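Local coordinates for protein endopolygalacturonase (PDB 1KCC) that probably cuts within polygalacturonate chains by hydrolysing the alpha-1,4 bonds between galacturonic acid units, as a fungal member of glycoside hydrolase family 28, at residues A[149-154]-A[171-176]; A[220-225]-A[251-256]; A[225-230]-A[241-246]. All blocks are in the same frame, centred on the assembly; numbering follows the deposited sequence. Where two conformers were deposited one is given.

Interaction 1 of 3, residues A[149-154]-A[171-176]; sequences GHNTDG and NQDDCI. With GTR (beta-D-galactopyranuronic acid), chain B.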
# COMPACT_ATOMS: atom_id res chain seq x y z
N GLY A 149 11.02 13.15 -2.13
CA GLY A 149 9.74 12.43 -2.15
C GLY A 149 9.41 11.95 -0.73
O GLY A 149 10.31 11.54 0.02
N HIS A 150 8.14 11.98 -0.35
CA HIS A 150 7.77 11.58 1.01
C HIS A 150 6.29 11.24 1.00
O HIS A 150 5.49 11.81 0.23
CB HIS A 150 8.12 12.68 1.98
CG HIS A 150 8.18 12.16 3.40
ND1 HIS A 150 9.21 11.39 3.86
CD2 HIS A 150 7.30 12.33 4.42
CE1 HIS A 150 9.00 11.06 5.14
NE2 HIS A 150 7.84 11.64 5.51
N ASN A 151 5.88 10.31 1.86
CA ASN A 151 4.47 9.88 1.91
C ASN A 151 4.00 9.36 0.53
O ASN A 151 2.81 9.44 0.21
CB ASN A 151 3.51 10.96 2.41
CG ASN A 151 3.83 11.36 3.84
OD1 ASN A 151 4.16 12.53 4.10
ND2 ASN A 151 3.75 10.43 4.79
N THR A 152 4.94 8.75 -0.20
CA THR A 152 4.64 8.23 -1.56
C THR A 152 4.19 6.76 -1.52
O THR A 152 4.68 5.93 -2.27
CB THR A 152 5.86 8.44 -2.45
OG1 THR A 152 7.02 8.05 -1.67
CG2 THR A 152 5.98 9.90 -2.90
N ASP A 153 3.18 6.50 -0.67
CA ASP A 153 2.70 5.13 -0.52
C ASP A 153 2.34 4.53 -1.89
O ASP A 153 1.73 5.18 -2.72
CB ASP A 153 1.40 5.10 0.30
CG ASP A 153 1.46 5.68 1.69
OD1 ASP A 153 2.34 6.52 1.96
OD2 ASP A 153 0.59 5.32 2.51
N GLY A 154 2.66 3.24 -2.08
CA GLY A 154 2.27 2.61 -3.32
C GLY A 154 0.77 2.39 -3.42
O GLY A 154 0.10 2.92 -4.32
N ASN A 171 9.61 3.66 -3.96
CA ASN A 171 9.00 4.83 -3.33
C ASN A 171 9.75 5.19 -2.04
O ASN A 171 10.90 4.77 -1.83
CB ASN A 171 7.50 4.65 -3.11
CG ASN A 171 7.24 3.61 -2.01
OD1 ASN A 171 8.17 2.87 -1.62
ND2 ASN A 171 6.03 3.59 -1.50
N GLN A 172 9.08 6.00 -1.20
CA GLN A 172 9.66 6.56 0.03
C GLN A 172 8.78 6.36 1.23
O GLN A 172 9.03 6.97 2.28
CB GLN A 172 10.02 8.04 -0.11
CG GLN A 172 11.05 8.36 -1.21
CD GLN A 172 10.43 8.34 -2.60
OE1 GLN A 172 9.32 8.87 -2.84
NE2 GLN A 172 11.17 7.80 -3.56
N ASP A 173 7.71 5.53 1.12
CA ASP A 173 6.88 5.26 2.28
C ASP A 173 6.35 3.84 2.12
O ASP A 173 6.95 3.02 1.39
CB ASP A 173 5.76 6.31 2.47
CG ASP A 173 5.29 6.43 3.93
OD1 ASP A 173 5.66 7.41 4.61
OD2 ASP A 173 4.56 5.55 4.41
N ASP A 174 5.28 3.47 2.81
CA ASP A 174 4.79 2.10 2.75
C ASP A 174 4.62 1.65 1.31
O ASP A 174 4.03 2.36 0.48
CB ASP A 174 3.45 1.97 3.51
CG ASP A 174 3.68 2.07 5.02
OD1 ASP A 174 4.66 1.47 5.51
OD2 ASP A 174 2.80 2.67 5.70
N CYS A 175 5.06 0.45 1.01
CA CYS A 175 4.77 -0.14 -0.29
C CYS A 175 3.26 -0.35 -0.46
O CYS A 175 2.66 -0.03 -1.48
CB CYS A 175 5.61 -1.42 -0.37
SG CYS A 175 5.49 -2.32 -1.89
N ILE A 176 2.68 -0.93 0.60
CA ILE A 176 1.25 -1.05 0.79
C ILE A 176 1.00 -0.68 2.25
O ILE A 176 1.80 -1.05 3.13
CB ILE A 176 0.71 -2.44 0.47
CG1 ILE A 176 -0.81 -2.50 0.70
CG2 ILE A 176 1.47 -3.56 1.20
CD1 ILE A 176 -1.50 -3.73 0.11
C1 GTR B . 7.35 8.77 8.26
C2 GTR B . 6.27 9.68 7.70
C3 GTR B . 5.02 9.43 8.38
C4 GTR B . 4.57 7.94 8.25
C5 GTR B . 5.77 7.11 8.76
C6 GTR B . 5.50 5.63 8.58
O1 GTR B . 8.57 8.98 7.61
O2 GTR B . 6.68 11.05 7.87
O3 GTR B . 3.95 10.29 7.78
O4 GTR B . 4.24 7.64 6.89
O5 GTR B . 6.98 7.42 8.04
O6A GTR B . 6.13 4.93 7.76
O6B GTR B . 4.62 5.18 9.33
O HOH W 1 1.18 4.71 5.14
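Thr152 OG1 is gripped twice by Gln172. It donates to Gln172 OE1 at 2.7 Å and accepts from Gln172 N at 2.9 Å. A chi1 of 44° sets the hydroxyl between the backbone N and the carbonyl carbon, where it meets the bent arm and the main chain of Gln172. The hydroxyl lies 48° above the carbonyl plane of the amide. With an alanine here, Gln172 N and OE1 would probably both lose this mate, leaving the amide to its NE2 bonds with Asp144 OD1 and Asp140 O. Thr152 O receives Asn171 ND2 at 2.8 Å. Asp174 O takes two donors, Asn171 ND2 and Gly154 N, the latter at 3.0 Å. The carboxylates of Asp153 and Asp173 run side by side, their planes 18° apart, with Asp153 OD1 and Asp173 OD2 at 3.4 Å. A water bridges Asp153 OD2 and Asp174 OD2; Asp174 OD1 bonds Ser198 OG. Galacturonate O4 donates to Asp173 OD1 at 2.7 Å, and its O2 meets His150 NE2 in the ring plane at 2.7 Å. Asn151 ND2 donates to the sugar O3, and Thr90 N holds Asn151 OD1. Both segments are loops leading into strands 155-158 and 176-179, parallel neighbours in one sheet.

Interaction 2 of 3, residues A[220-225]-A[251-256]; sequences RSMYGV and IAKYGV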
# COMPACT_ATOMS: atom_id res chain seq x y z
N ARG A 220 15.98 -2.57 0.46
CA ARG A 220 16.39 -1.18 0.66
C ARG A 220 15.23 -0.35 1.23
O ARG A 220 14.77 0.64 0.66
CB ARG A 220 16.90 -0.60 -0.68
CG ARG A 220 17.76 0.68 -0.37
CD ARG A 220 18.34 1.27 -1.63
NE ARG A 220 17.33 1.61 -2.63
CZ ARG A 220 16.68 2.76 -2.63
NH1 ARG A 220 16.86 3.73 -1.76
NH2 ARG A 220 15.77 2.99 -3.56
N SER A 221 14.73 -0.79 2.40
CA SER A 221 13.55 -0.24 3.01
C SER A 221 13.79 0.01 4.47
O SER A 221 14.67 -0.58 5.12
CB SER A 221 12.35 -1.17 2.80
OG SER A 221 12.00 -1.24 1.43
N MET A 222 12.96 0.89 5.07
CA MET A 222 13.15 1.23 6.48
C MET A 222 12.67 0.13 7.41
O MET A 222 13.22 -0.04 8.52
CB MET A 222 12.39 2.54 6.82
CG MET A 222 13.08 3.69 6.10
SD MET A 222 12.72 5.25 6.88
CE MET A 222 11.72 4.70 8.20
N TYR A 223 11.63 -0.59 7.01
CA TYR A 223 11.05 -1.70 7.77
C TYR A 223 10.80 -2.82 6.78
O TYR A 223 10.60 -2.58 5.57
CB TYR A 223 9.73 -1.34 8.43
CG TYR A 223 9.73 -0.08 9.28
CD1 TYR A 223 9.96 -0.11 10.65
CD2 TYR A 223 9.46 1.15 8.65
CE1 TYR A 223 9.93 1.05 11.35
CE2 TYR A 223 9.43 2.31 9.41
CZ TYR A 223 9.70 2.24 10.79
OH TYR A 223 9.62 3.41 11.51
N GLY A 224 10.78 -4.06 7.27
CA GLY A 224 10.39 -5.19 6.40
C GLY A 224 8.88 -5.33 6.35
O GLY A 224 8.23 -5.02 5.36
N VAL A 225 8.31 -5.80 7.50
CA VAL A 225 6.85 -5.82 7.66
C VAL A 225 6.50 -5.15 8.99
O VAL A 225 7.24 -5.26 9.98
CB VAL A 225 6.26 -7.25 7.56
CG1 VAL A 225 6.57 -7.87 6.22
CG2 VAL A 225 6.77 -8.14 8.72
N ILE A 251 17.28 -3.80 5.31
CA ILE A 251 16.34 -3.09 6.19
C ILE A 251 17.07 -2.22 7.22
O ILE A 251 17.94 -2.70 7.97
CB ILE A 251 15.41 -4.10 6.89
CG1 ILE A 251 14.67 -4.97 5.86
CG2 ILE A 251 14.50 -3.37 7.87
CD1 ILE A 251 13.89 -4.13 4.82
N ALA A 252 16.67 -0.94 7.28
CA ALA A 252 17.42 0.01 8.13
C ALA A 252 16.99 0.07 9.58
O ALA A 252 17.86 0.32 10.43
CB ALA A 252 17.26 1.44 7.58
N LYS A 253 15.69 -0.13 9.90
CA LYS A 253 15.18 0.13 11.26
C LYS A 253 14.72 -1.14 11.91
O LYS A 253 15.34 -1.55 12.90
CB LYS A 253 14.03 1.19 11.34
CG LYS A 253 14.42 2.59 10.91
CD LYS A 253 13.28 3.59 11.24
CE LYS A 253 12.76 3.55 12.69
NZ LYS A 253 11.61 4.48 12.96
N TYR A 254 13.67 -1.78 11.44
CA TYR A 254 13.19 -3.05 12.02
C TYR A 254 12.82 -4.03 10.94
O TYR A 254 12.08 -3.72 10.00
CB TYR A 254 11.92 -2.87 12.84
CG TYR A 254 12.04 -2.03 14.08
CD1 TYR A 254 12.24 -2.66 15.33
CD2 TYR A 254 11.96 -0.66 14.04
CE1 TYR A 254 12.34 -1.93 16.50
CE2 TYR A 254 12.07 0.10 15.22
CZ TYR A 254 12.24 -0.56 16.42
OH TYR A 254 12.36 0.21 17.59
N GLY A 255 13.33 -5.28 11.06
CA GLY A 255 12.86 -6.32 10.17
C GLY A 255 11.35 -6.56 10.29
O GLY A 255 10.65 -6.57 9.28
N VAL A 256 10.92 -6.76 11.52
CA VAL A 256 9.50 -6.87 11.89
C VAL A 256 9.25 -5.92 13.02
O VAL A 256 9.95 -5.96 14.04
CB VAL A 256 9.13 -8.31 12.35
CG1 VAL A 256 7.68 -8.39 12.79
CG2 VAL A 256 9.52 -9.31 11.29
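Two successive coils of a parallel beta-helix meet here, each turning a corner. The bridges pair Ser221 with Ile251, Tyr223 with Tyr254 and Val225 with Val256, all parallel. The register slips by one between the first two, a beta bulge. Ala252 N bonds to Ser221 O at 3.0 Å. At the bulge Met222 O takes Lys253 N at 2.8 Å and, more weakly, Tyr254 N. Beyond it Gly224 N reaches Tyr254 O at 3.0 Å and Val225 N reaches Gly255 O at 3.0 Å.

Tyr223 and Lys253 run side by side and point the same way. Lys253 extends along the ring, and a bend at chi3 (51°) turns its end so that NZ donates to Tyr223 OH at 2.7 Å. Asp265 binds both groups, OD1 with the hydroxyl and OD2 with the ammonium, which fixes the end of the ring. Tyr254 lies alongside Tyr223, with its CD2 at the edge of that ring, 3.8 Å from Tyr223 CE1. On the other face of the sheet Val225 CG2 touches Val256 CG2 at 3.9 Å, and Phe280 covers both valines. Such rows of like residues, stacked from coil to coil, are typical of the right-handed parallel beta-helix of this family.

Interaction 3 of 3, residues A[225-230]-A[241-246]; sequences VRIKAQ and VTYDAN. With GTR (beta-D-galactopyranuronic acid), chain B.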
# COMPACT_ATOMS: atom_id res chain seq x y z
N VAL A 225 8.31 -5.80 7.50
CA VAL A 225 6.85 -5.82 7.66
C VAL A 225 6.50 -5.15 8.99
O VAL A 225 7.24 -5.26 9.98
CB VAL A 225 6.26 -7.25 7.56
CG1 VAL A 225 6.57 -7.87 6.22
CG2 VAL A 225 6.77 -8.14 8.72
N ARG A 226 5.36 -4.47 8.97
CA ARG A 226 4.85 -3.82 10.16
C ARG A 226 3.35 -4.05 10.32
O ARG A 226 2.61 -4.03 9.34
CB ARG A 226 5.03 -2.31 10.12
CG ARG A 226 6.41 -1.82 10.49
CD ARG A 226 6.24 -0.25 10.73
NE ARG A 226 6.04 0.31 9.39
CZ ARG A 226 6.01 1.67 9.23
NH1 ARG A 226 6.13 2.49 10.27
NH2 ARG A 226 5.82 2.16 7.99
N ILE A 227 2.94 -4.17 11.57
CA ILE A 227 1.53 -3.97 11.96
C ILE A 227 1.56 -2.87 12.98
O ILE A 227 2.15 -3.03 14.05
CB ILE A 227 0.86 -5.25 12.52
CG1 ILE A 227 1.09 -6.42 11.54
CG2 ILE A 227 -0.62 -4.96 12.78
CD1 ILE A 227 0.45 -7.72 12.06
N LYS A 228 0.98 -1.71 12.62
CA LYS A 228 1.04 -0.51 13.45
C LYS A 228 -0.35 -0.07 13.79
O LYS A 228 -1.21 0.08 12.91
CB LYS A 228 1.81 0.63 12.72
CG LYS A 228 1.69 0.69 11.21
CD LYS A 228 2.32 2.01 10.62
CE LYS A 228 2.37 1.85 9.09
NZ LYS A 228 2.72 3.15 8.44
N ALA A 229 -0.61 0.15 15.07
CA ALA A 229 -1.87 0.73 15.53
C ALA A 229 -1.57 1.99 16.31
O ALA A 229 -0.67 2.02 17.14
CB ALA A 229 -2.68 -0.21 16.41
N GLN A 230 -2.37 3.03 16.04
CA GLN A 230 -2.27 4.22 16.84
C GLN A 230 -2.46 3.88 18.32
O GLN A 230 -3.42 3.19 18.70
CB GLN A 230 -3.39 5.22 16.41
CG GLN A 230 -3.11 5.66 14.97
CD GLN A 230 -4.18 6.37 14.22
OE1 GLN A 230 -4.96 7.02 14.91
NE2 GLN A 230 -4.25 6.39 12.91
N VAL A 241 -3.66 -12.66 10.13
CA VAL A 241 -2.64 -12.17 9.21
C VAL A 241 -1.65 -13.30 9.00
O VAL A 241 -1.15 -13.87 9.97
CB VAL A 241 -1.91 -10.95 9.74
CG1 VAL A 241 -0.82 -10.46 8.76
CG2 VAL A 241 -2.90 -9.84 10.06
N THR A 242 -1.37 -13.63 7.72
CA THR A 242 -0.40 -14.69 7.42
C THR A 242 0.67 -14.11 6.50
O THR A 242 0.36 -13.65 5.40
CB THR A 242 -1.09 -15.86 6.71
OG1 THR A 242 -2.11 -16.36 7.54
CG2 THR A 242 -0.05 -16.98 6.47
N TYR A 243 1.91 -14.20 6.97
CA TYR A 243 3.08 -13.89 6.18
C TYR A 243 3.67 -15.20 5.69
O TYR A 243 3.96 -16.09 6.51
CB TYR A 243 4.13 -13.15 7.02
CG TYR A 243 3.67 -11.82 7.55
CD1 TYR A 243 3.73 -10.70 6.76
CD2 TYR A 243 3.19 -11.70 8.84
CE1 TYR A 243 3.31 -9.45 7.22
CE2 TYR A 243 2.75 -10.48 9.35
CZ TYR A 243 2.83 -9.37 8.53
OH TYR A 243 2.38 -8.16 9.04
N ASP A 244 3.89 -15.32 4.36
CA ASP A 244 4.26 -16.59 3.75
C ASP A 244 5.23 -16.29 2.63
O ASP A 244 4.90 -15.50 1.73
CB ASP A 244 2.95 -17.23 3.26
CG ASP A 244 3.06 -18.58 2.61
OD1 ASP A 244 4.13 -18.90 2.01
OD2 ASP A 244 2.05 -19.34 2.81
N ALA A 245 6.43 -16.83 2.66
CA ALA A 245 7.30 -16.83 1.47
C ALA A 245 7.79 -15.43 1.07
O ALA A 245 7.98 -15.19 -0.13
CB ALA A 245 6.59 -17.53 0.29
N ASN A 246 8.07 -14.54 2.04
CA ASN A 246 8.58 -13.21 1.72
C ASN A 246 10.10 -13.19 1.89
O ASN A 246 10.64 -13.76 2.83
CB ASN A 246 7.94 -12.15 2.61
CG ASN A 246 6.43 -12.17 2.45
OD1 ASN A 246 5.89 -11.75 1.40
ND2 ASN A 246 5.73 -12.70 3.46
C1 GTR B . 7.35 8.77 8.26
C2 GTR B . 6.27 9.68 7.70
C3 GTR B . 5.02 9.43 8.38
C4 GTR B . 4.57 7.94 8.25
C5 GTR B . 5.77 7.11 8.76
C6 GTR B . 5.50 5.63 8.58
O1 GTR B . 8.57 8.98 7.61
O2 GTR B . 6.68 11.05 7.87
O3 GTR B . 3.95 10.29 7.78
O4 GTR B . 4.24 7.64 6.89
O5 GTR B . 6.98 7.42 8.04
O6A GTR B . 6.13 4.93 7.76
O6B GTR B . 4.62 5.18 9.33
O HOH W 2 2.38 -6.00 7.39
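Strand 226-230 forms part of the galacturonate-binding site on one face and part of the beta-helix interior on the other. Across the interior, strand 241-244 belongs to another wall. The two strand axes come within 11.0 Å and run at 155°; side chains and one water span the gap.

Val225 and Tyr243 come from opposite directions. Val225 CG2 lies over one face of the tyrosine ring, and Val225 CB is 3.7 Å from Tyr243 CE1. Phe280 stacks on the same tyrosine. Ile227 crosses obliquely near the phenol end, with its CG1 3.3 Å from Tyr243 OH. The hydroxyl is buried among these apolar groups but has a polar outlet. It donates to a water at 2.7 Å, which sits in the ring plane at the edge. That water donates to Arg226 O at 2.8 Å.

The side chains of Arg226 and Lys228 reach the sugar carboxylate from the other face of the strand. A bend at chi3 (-72°) turns the edge of the Arg226 guanidinium to carboxylate carbon C6, which lies in its plane. Arg226 NH2 donates almost straight to galacturonate O6A at 2.8 Å (167°), and its NH1 donates to O6B at 3.2 Å. Lys228 NZ also donates to O6B at 2.9 Å, and its CE lies over the centre of one guanidinium face. Tyr223 makes a cation-pi contact with the same arginine. Asp174 forms salt bridges to both basic residues.

Three N-H donors thus serve the two carboxylate oxygens, with O6B held by two of them. Two positive side chains beside one carboxylate would be expected to favour its anionic form. This is consistent with a site that recognises the acid group of galacturonate, while Asp174 would balance part of the charge.

In the fold
Interactions 1 and 3 hold the same galacturonate from two parts of the site. Interaction 1 meets its ring hydroxyls and interaction 3 its carboxylate. Their centres are about 17 Å apart, yet they touch through Asp174. Its OD2 lies 2.8 Å from Lys228 NZ and its OD1 2.8 Å from Arg226 NH2, both salt bridges. His195, the predicted active-site residue, and Tyr262 also bond the sugar. Interaction 2 continues directly into interaction 3 at Val225, with centres about 12 Å apart. It sits beside the site, the nearest atoms of the Tyr223 side chain and the sugar about 5 Å apart. Interactions 1 and 2 do not touch; their nearest atoms are about 5 Å apart.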